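Local coordinates for outer membrane protein (Bartonella henselae, PDB 2FI9) that is of unknown function but belongs to the DUF498/DUF598 family and is possibly associated with the outer membrane, at residues A16-Y21 with G35-I40; I69-I74 with N111-E116. All blocks are in the same frame, centred on the assembly; numbering follows the deposited sequence.

Contact 1 of 2, residues A16-Y21 with G35-I40; sequences APIDAY and GSIICI
The chain near I18 runs past strand 36-40 at packing distance, not as a bonded neighbour: the CA of I18 is 9.4 Å from the CA of C39 and 10.4 Å from the CA of I37, and side chains alone bridge the gap. I37 and C39 lie two residues apart on one extended strand and therefore point to the same side, toward I18, which points back at them. A single methyl carries the whole contact. The CD1 of I18 lies 4.0 Å from the CD1 of I37, the two side chains meeting tip to tip, and the same I18 CD1 rests 4.1 Å from the SG of C39. Since I37 CD1 and C39 SG are themselves 3.7 Å apart, the three atoms form a compact, nearly equilateral triangle. The end of I18 is folded (chi2 -47°), which turns CD1 out of the extended chain line and over the pair. In I37 the bend lies at chi1 instead: its CG1 occupies the crowded position between backbone N and carbonyl carbon (chi1 57°), and the rest of the chain is extended, sending CD1 straight out to I18. All three residues are buried, and the touching surfaces are apolar carbon and sulfur. Farther along, D19 and A20 both pair with R27 in a classic beta bulge. The contact joins the antiparallel sheet of strands 18-22, 25-28 and 31-34 to one face of the mixed sheet. F26 and F28 of strand 25-28 touch I18, F26 also touches I37, and V107 and F110 of helix 103-115 reach I18 and C39 respectively; on the other face of strand 36-40, I38 and I40 pack against helix 60-64.

Contact 2 of 2, residues I69-I74 with N111-E116; sequences IEVLLI and NVLLAE
L113 meets both L73 and V71, and gives up more surface than either of them. From the last full turn of its helix it reaches toward strand 71-75, where the CA of V71 is the nearest to its own, at 9.5 Å. One branch does the touching: the CD1 of L113 comes within 4.0 Å of the CD1 of L73 and 4.5 Å of the CG1 of V71. L73 CD1 and V71 CG1 are 6.2 Å apart, and the directions to them from L113 CD1 open at 93°, so the L113 methyl sits over the gap between the two side chains, which alternate residues of the strand put on the same face. L113 gets there by an extended side chain, with CD1 anti to CA (chi2 174°), while its CD2 is turned away from the strand. L73 is likewise extended, and the two leucines cross obliquely, with methyl against methyl. L73 is buried; V71 and L113 are partly exposed, so this apolar patch runs from the interior toward the surface. The helix is closing here: A115 N bonds to N111 O at 3.0 Å and E116 N to V112 O at 3.1 Å. In the fold, helix 103-115 belongs to a beta-alpha-beta crossover from strand 97-101 to the parallel strand 120-124; this connection passes over strand 71-75, which lies between them. V120 of strand 120-124 flanks V71 and L73; on the other side S97 of strand 97-101 touches V71 and M101 touches L73, and T109 and F110 of helix 103-115 also cover L73.

Overall arrangement
Contacts 1 and 2 have centres about 12 Å apart and both reach the mixed sheet, contact 1 through strand 36-40 and contact 2 through strand 71-75, with strand 120-124 lying between the two. Helix 103-115 ties them together. While L113 presses on the sheet in contact 2, its neighbours grip the chain of contact 1: N111 OD1 lies 2.9 Å from I18 N, a probable hydrogen bond. The CD2 of L114 packs 3.5 Å from the C of A16. The end of the helix thus lies between the start of strand 18-22, with the loop before it, and the mixed sheet. Along the sequence, contact 1 closes before contact 2 opens.

Contact 1 of 2, residues A16-Y21 with G35-I40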
ATOM      1  N   ALA A  16      10.516   3.448   1.221  1.00 32.90           N
ATOM      2  CA  ALA A  16      11.206   4.501   0.462  1.00 33.08           C
ATOM      3  C   ALA A  16      10.135   5.315  -0.244  1.00 33.29           C
ATOM      4  O   ALA A  16       9.063   4.796  -0.505  1.00 32.56           O
ATOM      5  CB  ALA A  16      12.146   3.884  -0.569  1.00 33.06           C
ATOM      6  N   PRO A  17      10.416   6.589  -0.577  1.00 33.73           N
ATOM      7  CA  PRO A  17       9.405   7.255  -1.414  1.00 33.83           C
ATOM      8  C   PRO A  17       9.192   6.484  -2.717  1.00 33.78           C
ATOM      9  O   PRO A  17      10.139   5.882  -3.246  1.00 33.90           O
ATOM     10  CB  PRO A  17      10.018   8.630  -1.711  1.00 33.57           C
ATOM     11  CG  PRO A  17      11.126   8.804  -0.722  1.00 34.40           C
ATOM     12  CD  PRO A  17      11.542   7.459  -0.221  1.00 33.31           C
ATOM     13  N   ILE A  18       7.959   6.487  -3.210  1.00 34.64           N
ATOM     14  CA  ILE A  18       7.644   5.897  -4.505  1.00 34.35           C
ATOM     15  C   ILE A  18       7.784   7.020  -5.533  1.00 34.51           C
ATOM     16  O   ILE A  18       6.991   7.975  -5.535  1.00 34.19           O
ATOM     17  CB  ILE A  18       6.217   5.273  -4.523  1.00 34.28           C
ATOM     18  CG1 ILE A  18       6.043   4.217  -3.426  1.00 33.77           C
ATOM     19  CG2 ILE A  18       5.872   4.695  -5.906  1.00 34.79           C
ATOM     20  CD1 ILE A  18       7.157   3.201  -3.298  1.00 35.51           C
ATOM     21  N   ASP A  19       8.797   6.897  -6.389  1.00 34.58           N
ATOM     22  CA  ASP A  19       9.170   7.960  -7.328  1.00 34.68           C
ATOM     23  C   ASP A  19       8.311   8.031  -8.595  1.00 34.61           C
ATOM     24  O   ASP A  19       8.317   9.052  -9.279  1.00 34.04           O
ATOM     25  CB  ASP A  19      10.657   7.853  -7.688  1.00 35.16           C
ATOM     26  CG  ASP A  19      11.544   7.946  -6.464  1.00 36.53           C
ATOM     27  OD1 ASP A  19      11.214   8.732  -5.552  1.00 39.08           O
ATOM     28  OD2 ASP A  19      12.558   7.230  -6.396  1.00 39.66           O
ATOM     29  N   ALA A  20       7.591   6.953  -8.903  1.00 33.90           N
ATOM     30  CA  ALA A  20       6.742   6.906 -10.091  1.00 33.87           C
ATOM     31  C   ALA A  20       5.746   5.765  -9.999  1.00 34.42           C
ATOM     32  O   ALA A  20       5.973   4.789  -9.277  1.00 34.22           O
ATOM     33  CB  ALA A  20       7.576   6.770 -11.352  1.00 33.74           C
ATOM     34  N   TYR A  21       4.627   5.923 -10.706  1.00 34.55           N
ATOM     35  CA  TYR A  21       3.648   4.861 -10.897  1.00 34.72           C
ATOM     36  C   TYR A  21       3.194   4.962 -12.354  1.00 34.78           C
ATOM     37  O   TYR A  21       3.566   5.908 -13.070  1.00 34.16           O
ATOM     38  CB  TYR A  21       2.466   5.008  -9.923  1.00 35.33           C
ATOM     39  CG  TYR A  21       1.678   6.293 -10.092  1.00 35.83           C
ATOM     40  CD1 TYR A  21       0.517   6.320 -10.854  1.00 37.05           C
ATOM     41  CD2 TYR A  21       2.106   7.485  -9.499  1.00 37.22           C
ATOM     42  CE1 TYR A  21      -0.211   7.506 -11.029  1.00 38.60           C
ATOM     43  CE2 TYR A  21       1.385   8.671  -9.667  1.00 36.68           C
ATOM     44  CZ  TYR A  21       0.240   8.672 -10.427  1.00 37.28           C
ATOM     45  OH  TYR A  21      -0.486   9.828 -10.593  1.00 38.89           O
ATOM     46  N   GLY A  35       4.263  -4.725 -11.352  1.00 35.07           N
ATOM     47  CA  GLY A  35       3.249  -5.328 -10.498  1.00 33.78           C
ATOM     48  C   GLY A  35       2.864  -4.470  -9.305  1.00 33.32           C
ATOM     49  O   GLY A  35       3.438  -3.391  -9.069  1.00 32.61           O
ATOM     50  N   SER A  36       1.867  -4.948  -8.566  1.00 32.59           N
ATOM     51  CA  SER A  36       1.378  -4.255  -7.390  1.00 32.42           C
ATOM     52  C   SER A  36       2.351  -4.449  -6.225  1.00 32.72           C
ATOM     53  O   SER A  36       3.101  -5.437  -6.184  1.00 33.04           O
ATOM     54  CB  SER A  36      -0.000  -4.785  -7.020  1.00 31.90           C
ATOM     55  OG  SER A  36      -0.930  -4.540  -8.079  1.00 31.11           O
ATOM     56  N   ILE A  37       2.352  -3.506  -5.288  1.00 32.70           N
ATOM     57  CA  ILE A  37       3.301  -3.563  -4.171  1.00 32.83           C
ATOM     58  C   ILE A  37       2.632  -3.243  -2.849  1.00 33.34           C
ATOM     59  O   ILE A  37       1.601  -2.555  -2.790  1.00 32.61           O
ATOM     60  CB  ILE A  37       4.535  -2.620  -4.372  1.00 33.23           C
ATOM     61  CG1 ILE A  37       4.102  -1.160  -4.575  1.00 32.49           C
ATOM     62  CG2 ILE A  37       5.384  -3.109  -5.524  1.00 32.62           C
ATOM     63  CD1 ILE A  37       5.256  -0.158  -4.470  1.00 33.57           C
ATOM     64  N   ILE A  38       3.217  -3.772  -1.792  1.00 33.18           N
ATOM     65  CA  ILE A  38       2.876  -3.368  -0.449  1.00 34.18           C
ATOM     66  C   ILE A  38       4.151  -2.772   0.202  1.00 33.76           C
ATOM     67  O   ILE A  38       5.239  -3.295   0.019  1.00 33.98           O
ATOM     68  CB  ILE A  38       2.282  -4.551   0.336  1.00 34.67           C
ATOM     69  CG1 ILE A  38       1.448  -4.051   1.506  1.00 36.96           C
ATOM     70  CG2 ILE A  38       3.350  -5.544   0.791  1.00 34.84           C
ATOM     71  CD1 ILE A  38       0.514  -5.115   2.029  1.00 41.34           C
ATOM     72  N   CYS A  39       3.999  -1.657   0.905  1.00 33.54           N
ATOM     73  CA  CYS A  39       5.109  -0.921   1.475  1.00 33.64           C
ATOM     74  C   CYS A  39       4.869  -0.862   2.958  1.00 33.13           C
ATOM     75  O   CYS A  39       3.931  -0.213   3.415  1.00 32.13           O
ATOM     76  CB  CYS A  39       5.143   0.505   0.920  1.00 34.64           C
ATOM     77  SG  CYS A  39       5.141   0.610  -0.875  1.00 37.24           S
ATOM     78  N   ILE A  40       5.692  -1.566   3.713  1.00 32.34           N
ATOM     79  CA  ILE A  40       5.497  -1.680   5.155  1.00 32.17           C
ATOM     80  C   ILE A  40       6.861  -1.472   5.843  1.00 31.85           C
ATOM     81  O   ILE A  40       7.887  -1.416   5.161  1.00 30.77           O
ATOM     82  CB  ILE A  40       4.826  -3.033   5.509  1.00 32.15           C
ATOM     83  CG1 ILE A  40       5.622  -4.195   4.897  1.00 32.54           C
ATOM     84  CG2 ILE A  40       3.404  -3.045   4.983  1.00 31.08           C
ATOM     85  CD1 ILE A  40       5.078  -5.584   5.243  1.00 32.88           C
TER

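Contact 2 of 2, residues I69-I74 with N111-E116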
ATOM      1  N   ILE A  69       2.485  -0.188  12.425  1.00 34.39           N
ATOM      2  CA  ILE A  69       1.674   0.506  11.417  1.00 34.16           C
ATOM      3  C   ILE A  69       0.474   1.143  12.095  1.00 34.06           C
ATOM      4  O   ILE A  69      -0.334   0.437  12.703  1.00 33.60           O
ATOM      5  CB  ILE A  69       1.198  -0.476  10.299  1.00 33.94           C
ATOM      6  CG1 ILE A  69       2.422  -1.083   9.585  1.00 33.36           C
ATOM      7  CG2 ILE A  69       0.275   0.226   9.301  1.00 31.92           C
ATOM      8  CD1 ILE A  69       2.107  -2.300   8.737  1.00 34.69           C
ATOM      9  N   GLU A  70       0.361   2.471  11.998  1.00 34.28           N
ATOM     10  CA  GLU A  70      -0.841   3.183  12.480  1.00 34.51           C
ATOM     11  C   GLU A  70      -1.829   3.473  11.365  1.00 34.21           C
ATOM     12  O   GLU A  70      -3.047   3.532  11.600  1.00 33.46           O
ATOM     13  CB  GLU A  70      -0.485   4.513  13.130  1.00 35.24           C
ATOM     14  CG  GLU A  70       0.328   4.395  14.410  1.00 38.98           C
ATOM     15  CD  GLU A  70       0.065   5.552  15.357  1.00 44.24           C
ATOM     16  OE1 GLU A  70      -1.131   5.818  15.655  1.00 47.97           O
ATOM     17  OE2 GLU A  70       1.048   6.193  15.803  1.00 47.10           O
ATOM     18  N   VAL A  71      -1.314   3.677  10.160  1.00 33.72           N
ATOM     19  CA  VAL A  71      -2.184   4.051   9.028  1.00 33.65           C
ATOM     20  C   VAL A  71      -1.810   3.287   7.756  1.00 33.37           C
ATOM     21  O   VAL A  71      -0.624   3.158   7.420  1.00 33.77           O
ATOM     22  CB  VAL A  71      -2.237   5.609   8.793  1.00 33.19           C
ATOM     23  CG1 VAL A  71      -0.877   6.193   8.591  1.00 35.75           C
ATOM     24  CG2 VAL A  71      -3.154   5.984   7.604  1.00 34.04           C
ATOM     25  N   LEU A  72      -2.830   2.727   7.106  1.00 33.05           N
ATOM     26  CA  LEU A  72      -2.668   2.066   5.831  1.00 32.12           C
ATOM     27  C   LEU A  72      -3.403   2.823   4.714  1.00 31.77           C
ATOM     28  O   LEU A  72      -4.634   3.042   4.786  1.00 31.19           O
ATOM     29  CB  LEU A  72      -3.176   0.620   5.907  1.00 31.99           C
ATOM     30  CG  LEU A  72      -3.119  -0.130   4.568  1.00 31.86           C
ATOM     31  CD1 LEU A  72      -1.678  -0.345   4.084  1.00 32.14           C
ATOM     32  CD2 LEU A  72      -3.854  -1.443   4.690  1.00 31.85           C
ATOM     33  N   LEU A  73      -2.654   3.218   3.687  1.00 30.14           N
ATOM     34  CA  LEU A  73      -3.254   3.825   2.506  1.00 30.50           C
ATOM     35  C   LEU A  73      -3.436   2.710   1.499  1.00 30.57           C
ATOM     36  O   LEU A  73      -2.538   1.883   1.322  1.00 31.02           O
ATOM     37  CB  LEU A  73      -2.348   4.918   1.934  1.00 30.77           C
ATOM     38  CG  LEU A  73      -1.908   5.958   2.970  1.00 31.45           C
ATOM     39  CD1 LEU A  73      -0.819   6.854   2.418  1.00 32.70           C
ATOM     40  CD2 LEU A  73      -3.118   6.777   3.429  1.00 31.45           C
ATOM     41  N   ILE A  74      -4.611   2.659   0.873  1.00 30.21           N
ATOM     42  CA  ILE A  74      -4.892   1.653  -0.118  1.00 30.09           C
ATOM     43  C   ILE A  74      -5.178   2.312  -1.460  1.00 29.95           C
ATOM     44  O   ILE A  74      -6.174   3.048  -1.629  1.00 29.73           O
ATOM     45  CB  ILE A  74      -6.062   0.747   0.332  1.00 30.62           C
ATOM     46  CG1 ILE A  74      -5.700   0.097   1.674  1.00 31.17           C
ATOM     47  CG2 ILE A  74      -6.346  -0.325  -0.725  1.00 31.24           C
ATOM     48  CD1 ILE A  74      -6.879  -0.450   2.441  1.00 31.38           C
ATOM     49  N   ASN A 111       4.013   9.201   0.226  1.00 32.25           N
ATOM     50  CA  ASN A 111       5.287   9.914   0.202  1.00 32.59           C
ATOM     51  C   ASN A 111       5.321  11.011   1.251  1.00 32.79           C
ATOM     52  O   ASN A 111       6.309  11.145   1.980  1.00 31.99           O
ATOM     53  CB  ASN A 111       5.569  10.483  -1.192  1.00 32.49           C
ATOM     54  CG  ASN A 111       5.962   9.409  -2.191  1.00 33.37           C
ATOM     55  OD1 ASN A 111       6.211   8.261  -1.824  1.00 32.28           O
ATOM     56  ND2 ASN A 111       6.045   9.785  -3.459  1.00 33.11           N
ATOM     57  N   VAL A 112       4.225  11.770   1.339  1.00 32.71           N
ATOM     58  CA  VAL A 112       4.138  12.900   2.251  1.00 33.01           C
ATOM     59  C   VAL A 112       4.201  12.412   3.700  1.00 32.85           C
ATOM     60  O   VAL A 112       5.021  12.900   4.489  1.00 33.53           O
ATOM     61  CB  VAL A 112       2.859  13.746   1.984  1.00 33.65           C
ATOM     62  CG1 VAL A 112       2.519  14.614   3.193  1.00 34.33           C
ATOM     63  CG2 VAL A 112       3.049  14.614   0.731  1.00 33.15           C
ATOM     64  N   LEU A 113       3.375  11.425   4.034  1.00 32.08           N
ATOM     65  CA  LEU A 113       3.343  10.879   5.386  1.00 31.59           C
ATOM     66  C   LEU A 113       4.649  10.187   5.773  1.00 32.25           C
ATOM     67  O   LEU A 113       5.090  10.270   6.933  1.00 31.63           O
ATOM     68  CB  LEU A 113       2.169   9.915   5.554  1.00 32.00           C
ATOM     69  CG  LEU A 113       0.763  10.510   5.451  1.00 30.12           C
ATOM     70  CD1 LEU A 113      -0.233   9.384   5.494  1.00 30.39           C
ATOM     71  CD2 LEU A 113       0.510  11.486   6.591  1.00 29.84           C
ATOM     72  N   LEU A 114       5.266   9.510   4.808  1.00 32.64           N
ATOM     73  CA  LEU A 114       6.585   8.905   5.027  1.00 33.48           C
ATOM     74  C   LEU A 114       7.640   9.958   5.415  1.00 33.62           C
ATOM     75  O   LEU A 114       8.407   9.775   6.370  1.00 34.13           O
ATOM     76  CB  LEU A 114       7.030   8.112   3.789  1.00 33.09           C
ATOM     77  CG  LEU A 114       8.346   7.354   3.979  1.00 34.07           C
ATOM     78  CD1 LEU A 114       8.199   6.270   5.056  1.00 35.31           C
ATOM     79  CD2 LEU A 114       8.788   6.767   2.655  1.00 34.14           C
ATOM     80  N   ALA A 115       7.647  11.070   4.681  1.00 34.54           N
ATOM     81  CA  ALA A 115       8.543  12.196   4.945  1.00 34.69           C
ATOM     82  C   ALA A 115       8.320  12.817   6.329  1.00 35.16           C
ATOM     83  O   ALA A 115       9.241  13.390   6.915  1.00 34.55           O
ATOM     84  CB  ALA A 115       8.390  13.259   3.856  1.00 34.83           C
ATOM     85  N   GLU A 116       7.094  12.717   6.830  1.00 35.11           N
ATOM     86  CA  GLU A 116       6.743  13.201   8.162  1.00 35.91           C
ATOM     87  C   GLU A 116       7.044  12.176   9.268  1.00 36.11           C
ATOM     88  O   GLU A 116       6.686  12.399  10.424  1.00 35.94           O
ATOM     89  CB  GLU A 116       5.248  13.546   8.214  1.00 36.05           C
ATOM     90  CG  GLU A 116       4.847  14.848   7.561  1.00 36.07           C
ATOM     91  CD  GLU A 116       3.328  15.052   7.542  1.00 36.91           C
ATOM     92  OE1 GLU A 116       2.571  14.322   8.255  1.00 36.08           O
ATOM     93  OE2 GLU A 116       2.894  15.953   6.789  1.00 38.61           O
TER